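Local coordinates for protein SAWADEE HOMEODOMAIN HOMOLOG 1 (Arabidopsis thaliana, PDB 4IUP), which reads methylated H3K9 on histone tails through its SAWADEE domain and acts with RNA polymerase IV in RNA-directed DNA methylation, at residues L23-V37 against H46-E58. The protein carries 2 engineered substitutions. Residues are numbered along the deposited sequence; the frame is centred on the assembly and turned at random.
Sequences LTYRVLRTGELEVRV and HDEWVNVKTSVRE. With CVM (cymal-4), chain E.
Val-35 and Val-50 form one of two hydrogen-bonded pairs where strand 33-37 runs antiparallel to strand 48-51, their N-to-C directions 146° apart. Val-35 N to Val-50 O and Val-50 N to Val-35 O both measure 2.9 Å; Val-37 and Glu-48 repeat the exchange, and Val-52 N extends the ladder to Leu-33 O. Strand 23-27, hydrogen-bonded to the far edge of 33-37, has an axis that comes no closer than 8.6 Å to that of 48-51, yet side chains bridge the gap.

Trp-49 makes that bridge. Its indole lies between two arginines on opposite faces. On one, the Arg-26 guanidinium stacks flat, planes 3° apart, with CZ 3.5 Å from the centroid of the five-membered ring of Trp-49, a cation-pi contact; Arg-26 CD sits over the six-membered ring. A chain extended beyond CG (chi3 179°) lays Arg-26 along the indole. On the other face, Arg-36 CB makes a CH-pi contact 3.7 Å from the centroid of the Trp-49 six-membered ring.

In its own plane, the Arg-26 guanidinium grips Glu-34 OE1 side-on, with NE and NH2 each 2.8 Å away, which fixes its rotation. A water joins Arg-36 NE to Asp-47 OD1, although Asp-47 also pairs with Arg-38. On the other side of the sheet, Val-35 CG1 packs 3.6 Å from Val-52 CG2, and Val-35, Val-37 and Val-56 reach Phe-22. Asn-51 is the N-cap of the short, weakly bonded helix 52-55, its OD1 accepting from Thr-54 N; beyond the helix, Val-56 lines the cymal-4 pocket.

With Arg-26 cut back to an alanine, that indole face would probably lose its cover and Glu-34 OE1 its charged mate. Aliphatic packing on one side and, on the other, a cation-pi stack whose arginine is also held in a salt bridge thus join the beta hairpin of 33-39 and 48-51 to strand 23-27 at one edge of the sheet in this tandem-tudor SAWADEE domain.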
loop_
_atom_site.group_PDB
_atom_site.type_symbol
_atom_site.label_atom_id
_atom_site.label_comp_id
_atom_site.label_asym_id
_atom_site.label_seq_id
_atom_site.Cartn_x
_atom_site.Cartn_y
_atom_site.Cartn_z
ATOM N N LEU A 23 14.468 14.590 -4.048
ATOM C CA LEU A 23 15.060 15.904 -4.310
ATOM C C LEU A 23 16.244 16.252 -3.410
ATOM O O LEU A 23 17.251 16.810 -3.870
ATOM C CB LEU A 23 13.983 16.990 -4.197
ATOM C CG LEU A 23 12.741 16.826 -5.087
ATOM C CD1 LEU A 23 11.710 17.873 -4.726
ATOM C CD2 LEU A 23 13.079 16.903 -6.570
ATOM N N THR A 24 16.114 15.932 -2.126
ATOM C CA THR A 24 17.123 16.274 -1.132
ATOM C C THR A 24 16.851 15.491 0.152
ATOM O O THR A 24 15.923 14.677 0.208
ATOM C CB THR A 24 17.216 17.826 -0.892
ATOM O OG1 THR A 24 18.282 18.131 0.020
ATOM C CG2 THR A 24 15.906 18.406 -0.376
ATOM N N TYR A 25 17.688 15.703 1.161
ATOM C CA TYR A 25 17.504 15.066 2.453
ATOM C C TYR A 25 17.782 16.076 3.568
ATOM O O TYR A 25 18.340 17.150 3.328
ATOM C CB TYR A 25 18.404 13.824 2.585
ATOM C CG TYR A 25 19.846 14.150 2.902
ATOM C CD1 TYR A 25 20.760 14.434 1.881
ATOM C CD2 TYR A 25 20.291 14.200 4.224
ATOM C CE1 TYR A 25 22.085 14.752 2.175
ATOM C CE2 TYR A 25 21.612 14.517 4.525
ATOM C CZ TYR A 25 22.499 14.788 3.501
ATOM O OH TYR A 25 23.804 15.100 3.811
ATOM N N ARG A 26 17.385 15.718 4.780
ATOM C CA ARG A 26 17.708 16.484 5.981
ATOM C C ARG A 26 17.782 15.540 7.166
ATOM O O ARG A 26 17.202 14.460 7.135
ATOM C CB ARG A 26 16.660 17.571 6.238
ATOM C CG ARG A 26 15.299 17.051 6.714
ATOM C CD ARG A 26 14.308 18.194 6.809
ATOM N NE ARG A 26 12.983 17.761 7.245
ATOM C CZ ARG A 26 11.964 18.589 7.460
ATOM N NH1 ARG A 26 12.119 19.895 7.285
ATOM N NH2 ARG A 26 10.792 18.114 7.848
ATOM N N VAL A 27 18.510 15.951 8.205
ATOM C CA VAL A 27 18.551 15.217 9.469
ATOM C C VAL A 27 17.950 16.098 10.556
ATOM O O VAL A 27 18.362 17.247 10.732
ATOM C CB VAL A 27 19.990 14.792 9.863
ATOM C CG1 VAL A 27 19.967 13.903 11.101
ATOM C CG2 VAL A 27 20.663 14.046 8.712
ATOM N N LEU A 28 16.954 15.573 11.261
ATOM C CA LEU A 28 16.354 16.300 12.366
ATOM C C LEU A 28 17.335 16.290 13.530
ATOM O O LEU A 28 18.183 15.402 13.621
ATOM C CB LEU A 28 15.001 15.691 12.760
ATOM C CG LEU A 28 13.942 15.602 11.646
ATOM C CD1 LEU A 28 12.655 14.978 12.151
ATOM C CD2 LEU A 28 13.665 16.965 11.017
ATOM N N ARG A 29 17.234 17.273 14.417
ATOM C CA ARG A 29 18.164 17.350 15.539
ATOM C C ARG A 29 18.088 16.110 16.439
ATOM O O ARG A 29 19.021 15.822 17.188
ATOM C CB ARG A 29 17.975 18.647 16.334
ATOM C CG ARG A 29 16.634 18.799 17.014
ATOM C CD ARG A 29 16.796 19.557 18.332
ATOM N NE ARG A 29 17.408 18.725 19.366
ATOM C CZ ARG A 29 16.752 17.818 20.085
ATOM N NH1 ARG A 29 17.392 17.109 21.002
ATOM N NH2 ARG A 29 15.457 17.616 19.891
ATOM N N THR A 30 16.986 15.375 16.334
ATOM C CA THR A 30 16.803 14.108 17.040
ATOM C C THR A 30 17.506 12.930 16.361
ATOM O O THR A 30 17.485 11.829 16.879
ATOM C CB THR A 30 15.341 13.718 17.077
ATOM O OG1 THR A 30 14.878 13.582 15.747
ATOM C CG2 THR A 30 14.547 14.749 17.749
ATOM N N GLY A 31 18.092 13.171 15.198
ATOM C CA GLY A 31 18.837 12.144 14.466
ATOM C C GLY A 31 18.086 11.463 13.330
ATOM O O GLY A 31 18.686 10.720 12.554
ATOM N N GLU A 32 16.780 11.707 13.227
ATOM C CA GLU A 32 15.963 11.100 12.169
ATOM C C GLU A 32 16.314 11.629 10.783
ATOM O O GLU A 32 16.442 12.843 10.578
ATOM C CB GLU A 32 14.468 11.291 12.433
ATOM C CG GLU A 32 13.874 10.283 13.406
ATOM C CD GLU A 32 14.057 10.685 14.854
ATOM O OE1 GLU A 32 13.422 11.677 15.274
ATOM O OE2 GLU A 32 14.822 10.004 15.576
ATOM N N LEU A 33 16.471 10.709 9.847
ATOM C CA LEU A 33 16.729 11.062 8.487
ATOM C C LEU A 33 15.441 11.134 7.659
ATOM O O LEU A 33 14.675 10.221 7.651
ATOM C CB LEU A 33 17.704 10.057 7.881
ATOM C CG LEU A 33 18.095 10.184 6.424
ATOM C CD1 LEU A 33 19.158 11.257 6.235
ATOM C CD2 LEU A 33 18.579 8.861 5.837
ATOM N N GLU A 34 15.244 12.248 6.977
ATOM C CA GLU A 34 14.093 12.428 6.097
ATOM C C GLU A 34 14.565 12.771 4.687
ATOM O O GLU A 34 15.623 13.377 4.513
ATOM C CB GLU A 34 13.167 13.530 6.621
ATOM C CG GLU A 34 12.474 13.207 7.957
ATOM C CD GLU A 34 11.458 14.272 8.382
ATOM O OE1 GLU A 34 11.547 15.422 7.904
ATOM O OE2 GLU A 34 10.566 13.955 9.203
ATOM N N VAL A 35 13.785 12.369 3.687
ATOM C CA VAL A 35 14.041 12.760 2.302
ATOM C C VAL A 35 12.875 13.596 1.783
ATOM O O VAL A 35 11.733 13.404 2.202
ATOM C CB VAL A 35 14.285 11.549 1.355
ATOM C CG1 VAL A 35 15.675 10.980 1.560
ATOM C CG2 VAL A 35 13.213 10.452 1.536
ATOM N N ARG A 36 13.170 14.529 0.887
ATOM C CA ARG A 36 12.127 15.314 0.238
ATOM C C ARG A 36 11.742 14.637 -1.067
ATOM O O ARG A 36 12.589 14.439 -1.947
ATOM C CB ARG A 36 12.589 16.751 0.003
ATOM C CG ARG A 36 11.509 17.669 -0.571
ATOM C CD ARG A 36 11.637 19.063 0.004
ATOM N NE ARG A 36 10.665 20.010 -0.543
ATOM C CZ ARG A 36 9.484 20.296 0.005
ATOM N NH1 ARG A 36 9.081 19.692 1.120
ATOM N NH2 ARG A 36 8.693 21.194 -0.572
ATOM N N VAL A 37 10.469 14.263 -1.188
ATOM C CA VAL A 37 10.025 13.512 -2.361
ATOM C C VAL A 37 9.099 14.321 -3.250
ATOM O O VAL A 37 8.338 15.163 -2.773
ATOM C CB VAL A 37 9.349 12.159 -1.993
ATOM C CG1 VAL A 37 10.363 11.202 -1.364
ATOM C CG2 VAL A 37 8.156 12.367 -1.073
ATOM N N HIS A 46 2.867 19.868 -3.390
ATOM C CA HIS A 46 2.789 18.421 -3.367
ATOM C C HIS A 46 4.057 17.817 -2.767
ATOM O O HIS A 46 3.937 16.914 -1.991
ATOM C CB HIS A 46 2.508 17.826 -4.730
ATOM C CG HIS A 46 1.453 16.778 -4.727
ATOM N ND1 HIS A 46 0.519 16.670 -5.732
ATOM C CD2 HIS A 46 1.195 15.765 -3.868
ATOM C CE1 HIS A 46 -0.260 15.637 -5.498
ATOM N NE2 HIS A 46 0.122 15.073 -4.369
ATOM N N ASP A 47 5.238 18.314 -3.124
ATOM C CA ASP A 47 6.484 17.807 -2.506
ATOM C C ASP A 47 6.366 17.730 -0.987
ATOM O O ASP A 47 5.817 18.635 -0.364
ATOM C CB ASP A 47 7.689 18.696 -2.844
ATOM C CG ASP A 47 7.999 18.752 -4.337
ATOM O OD1 ASP A 47 8.794 19.632 -4.729
ATOM O OD2 ASP A 47 7.456 17.940 -5.114
ATOM N N GLU A 48 6.882 16.653 -0.394
ATOM C CA GLU A 48 6.801 16.460 1.052
ATOM C C GLU A 48 8.092 15.883 1.612
ATOM O O GLU A 48 8.804 15.164 0.917
ATOM C CB GLU A 48 5.661 15.497 1.404
ATOM C CG GLU A 48 4.273 16.067 1.274
ATOM C CD GLU A 48 3.188 15.084 1.689
ATOM O OE1 GLU A 48 3.437 14.236 2.575
ATOM O OE2 GLU A 48 2.071 15.176 1.135
ATOM N N TRP A 49 8.371 16.193 2.875
ATOM C CA TRP A 49 9.408 15.509 3.639
ATOM C C TRP A 49 8.817 14.242 4.236
ATOM O O TRP A 49 7.727 14.272 4.815
ATOM C CB TRP A 49 9.923 16.397 4.766
ATOM C CG TRP A 49 10.717 17.588 4.317
ATOM C CD1 TRP A 49 10.293 18.882 4.267
ATOM C CD2 TRP A 49 12.085 17.593 3.883
ATOM N NE1 TRP A 49 11.313 19.698 3.818
ATOM C CE2 TRP A 49 12.421 18.928 3.576
ATOM C CE3 TRP A 49 13.056 16.593 3.717
ATOM C CZ2 TRP A 49 13.693 19.294 3.112
ATOM C CZ3 TRP A 49 14.318 16.957 3.256
ATOM C CH2 TRP A 49 14.625 18.296 2.966
ATOM N N VAL A 50 9.535 13.130 4.089
ATOM C CA VAL A 50 9.116 11.851 4.655
ATOM C C VAL A 50 10.285 11.139 5.325
ATOM O O VAL A 50 11.412 11.170 4.823
ATOM C CB VAL A 50 8.495 10.892 3.585
ATOM C CG1 VAL A 50 7.179 11.449 3.043
ATOM C CG2 VAL A 50 9.476 10.616 2.445
ATOM N N ASN A 51 10.004 10.491 6.451
ATOM C CA ASN A 51 10.996 9.705 7.173
ATOM C C ASN A 51 11.463 8.516 6.325
ATOM O O ASN A 51 10.636 7.751 5.822
ATOM C CB ASN A 51 10.397 9.232 8.501
ATOM C CG ASN A 51 11.384 8.465 9.355
ATOM O OD1 ASN A 51 11.704 7.312 9.070
ATOM N ND2 ASN A 51 11.847 9.091 10.435
ATOM N N VAL A 52 12.779 8.372 6.161
ATOM C CA VAL A 52 13.341 7.315 5.307
ATOM C C VAL A 52 13.027 5.920 5.860
ATOM O O VAL A 52 12.563 5.048 5.124
ATOM C CB VAL A 52 14.876 7.479 5.094
ATOM C CG1 VAL A 52 15.461 6.307 4.302
ATOM C CG2 VAL A 52 15.169 8.776 4.377
ATOM N N LYS A 53 13.259 5.727 7.156
ATOM C CA LYS A 53 13.072 4.418 7.794
ATOM C C LYS A 53 11.630 3.903 7.774
ATOM O O LYS A 53 11.394 2.742 7.451
ATOM C CB LYS A 53 13.612 4.432 9.231
ATOM C CG LYS A 53 13.517 3.080 9.932
ATOM C CD LYS A 53 14.061 3.117 11.366
ATOM C CE LYS A 53 13.198 3.956 12.306
ATOM N NZ LYS A 53 11.952 3.252 12.733
ATOM N N THR A 54 10.672 4.764 8.103
ATOM C CA THR A 54 9.285 4.330 8.286
ATOM C C THR A 54 8.395 4.559 7.065
ATOM O O THR A 54 7.367 3.891 6.905
ATOM C CB THR A 54 8.612 5.056 9.475
ATOM O OG1 THR A 54 8.539 6.457 9.196
ATOM C CG2 THR A 54 9.384 4.837 10.771
ATOM N N SER A 55 8.775 5.505 6.215
ATOM C CA SER A 55 7.818 6.066 5.264
ATOM C C SER A 55 8.271 6.098 3.800
ATOM O O SER A 55 7.677 6.804 2.986
ATOM C CB SER A 55 7.380 7.456 5.740
ATOM O OG SER A 55 6.811 7.380 7.043
ATOM N N VAL A 56 9.322 5.344 3.476
ATOM C CA VAL A 56 9.734 5.104 2.084
ATOM C C VAL A 56 9.999 3.610 1.924
ATOM O O VAL A 56 10.733 3.020 2.718
ATOM C CB VAL A 56 11.021 5.879 1.685
ATOM C CG1 VAL A 56 11.399 5.597 0.226
ATOM C CG2 VAL A 56 10.852 7.379 1.889
ATOM N N ARG A 57 9.402 2.998 0.905
ATOM C CA ARG A 57 9.624 1.578 0.639
ATOM C C ARG A 57 9.473 1.283 -0.841
ATOM O O ARG A 57 8.951 2.106 -1.597
ATOM C CB ARG A 57 8.663 0.695 1.455
ATOM C CG ARG A 57 7.192 0.844 1.061
ATOM C CD ARG A 57 6.263 0.130 2.037
ATOM N NE ARG A 57 4.878 0.197 1.572
ATOM C CZ ARG A 57 3.811 -0.079 2.313
ATOM N NH1 ARG A 57 3.948 -0.460 3.581
ATOM N NH2 ARG A 57 2.597 0.023 1.779
ATOM N N GLU A 58 9.923 0.101 -1.248
ATOM C CA GLU A 58 9.721 -0.355 -2.617
ATOM C C GLU A 58 8.221 -0.417 -2.896
ATOM O O GLU A 58 7.436 -0.804 -2.028
ATOM C CB GLU A 58 10.374 -1.721 -2.830
ATOM C CG GLU A 58 10.441 -2.170 -4.286
ATOM C CD GLU A 58 11.212 -3.470 -4.470
ATOM O OE1 GLU A 58 11.170 -4.022 -5.594
ATOM O OE2 GLU A 58 11.855 -3.943 -3.500
HETATM C C1 CVM E . 15.406 3.147 1.016
HETATM C C2 CVM E . 14.944 4.538 0.600
HETATM C C3 CVM E . 15.518 4.913 -0.763
HETATM C C4 CVM E . 16.145 6.309 -0.715
HETATM C C6 CVM E . 16.595 6.839 -2.090
HETATM C C7 CVM E . 18.114 7.085 -2.080
HETATM C C8 CVM E . 18.702 7.280 -3.494
HETATM C C9 CVM E . 17.631 7.588 -4.554
HETATM C C10 CVM E . 16.531 6.513 -4.608
HETATM C C11 CVM E . 16.226 5.884 -3.239
HETATM O O12 CVM E . 14.357 2.214 0.718
HETATM C C13 CVM E . 13.795 1.570 1.893
HETATM O O14 CVM E . 14.453 1.884 3.163
HETATM C C15 CVM E . 13.751 1.313 4.310
HETATM C C16 CVM E . 13.558 -0.214 4.195
HETATM C C17 CVM E . 13.137 -0.709 2.796
HETATM C C18 CVM E . 13.836 0.053 1.657
HETATM C C19 CVM E . 14.508 1.622 5.615
HETATM O O20 CVM E . 15.908 1.771 5.356
HETATM O O21 CVM E . 13.429 -2.108 2.675
HETATM O O22 CVM E . 13.202 -0.251 0.410
HETATM O O23 CVM E . 12.534 -0.613 5.116
HETATM O O HOH W 1 14.910 7.642 8.676
HETATM O O HOH W 2 10.606 11.867 10.817
HETATM O O HOH W 3 7.834 13.892 8.144
HETATM O O HOH W 4 10.592 21.027 -3.286
#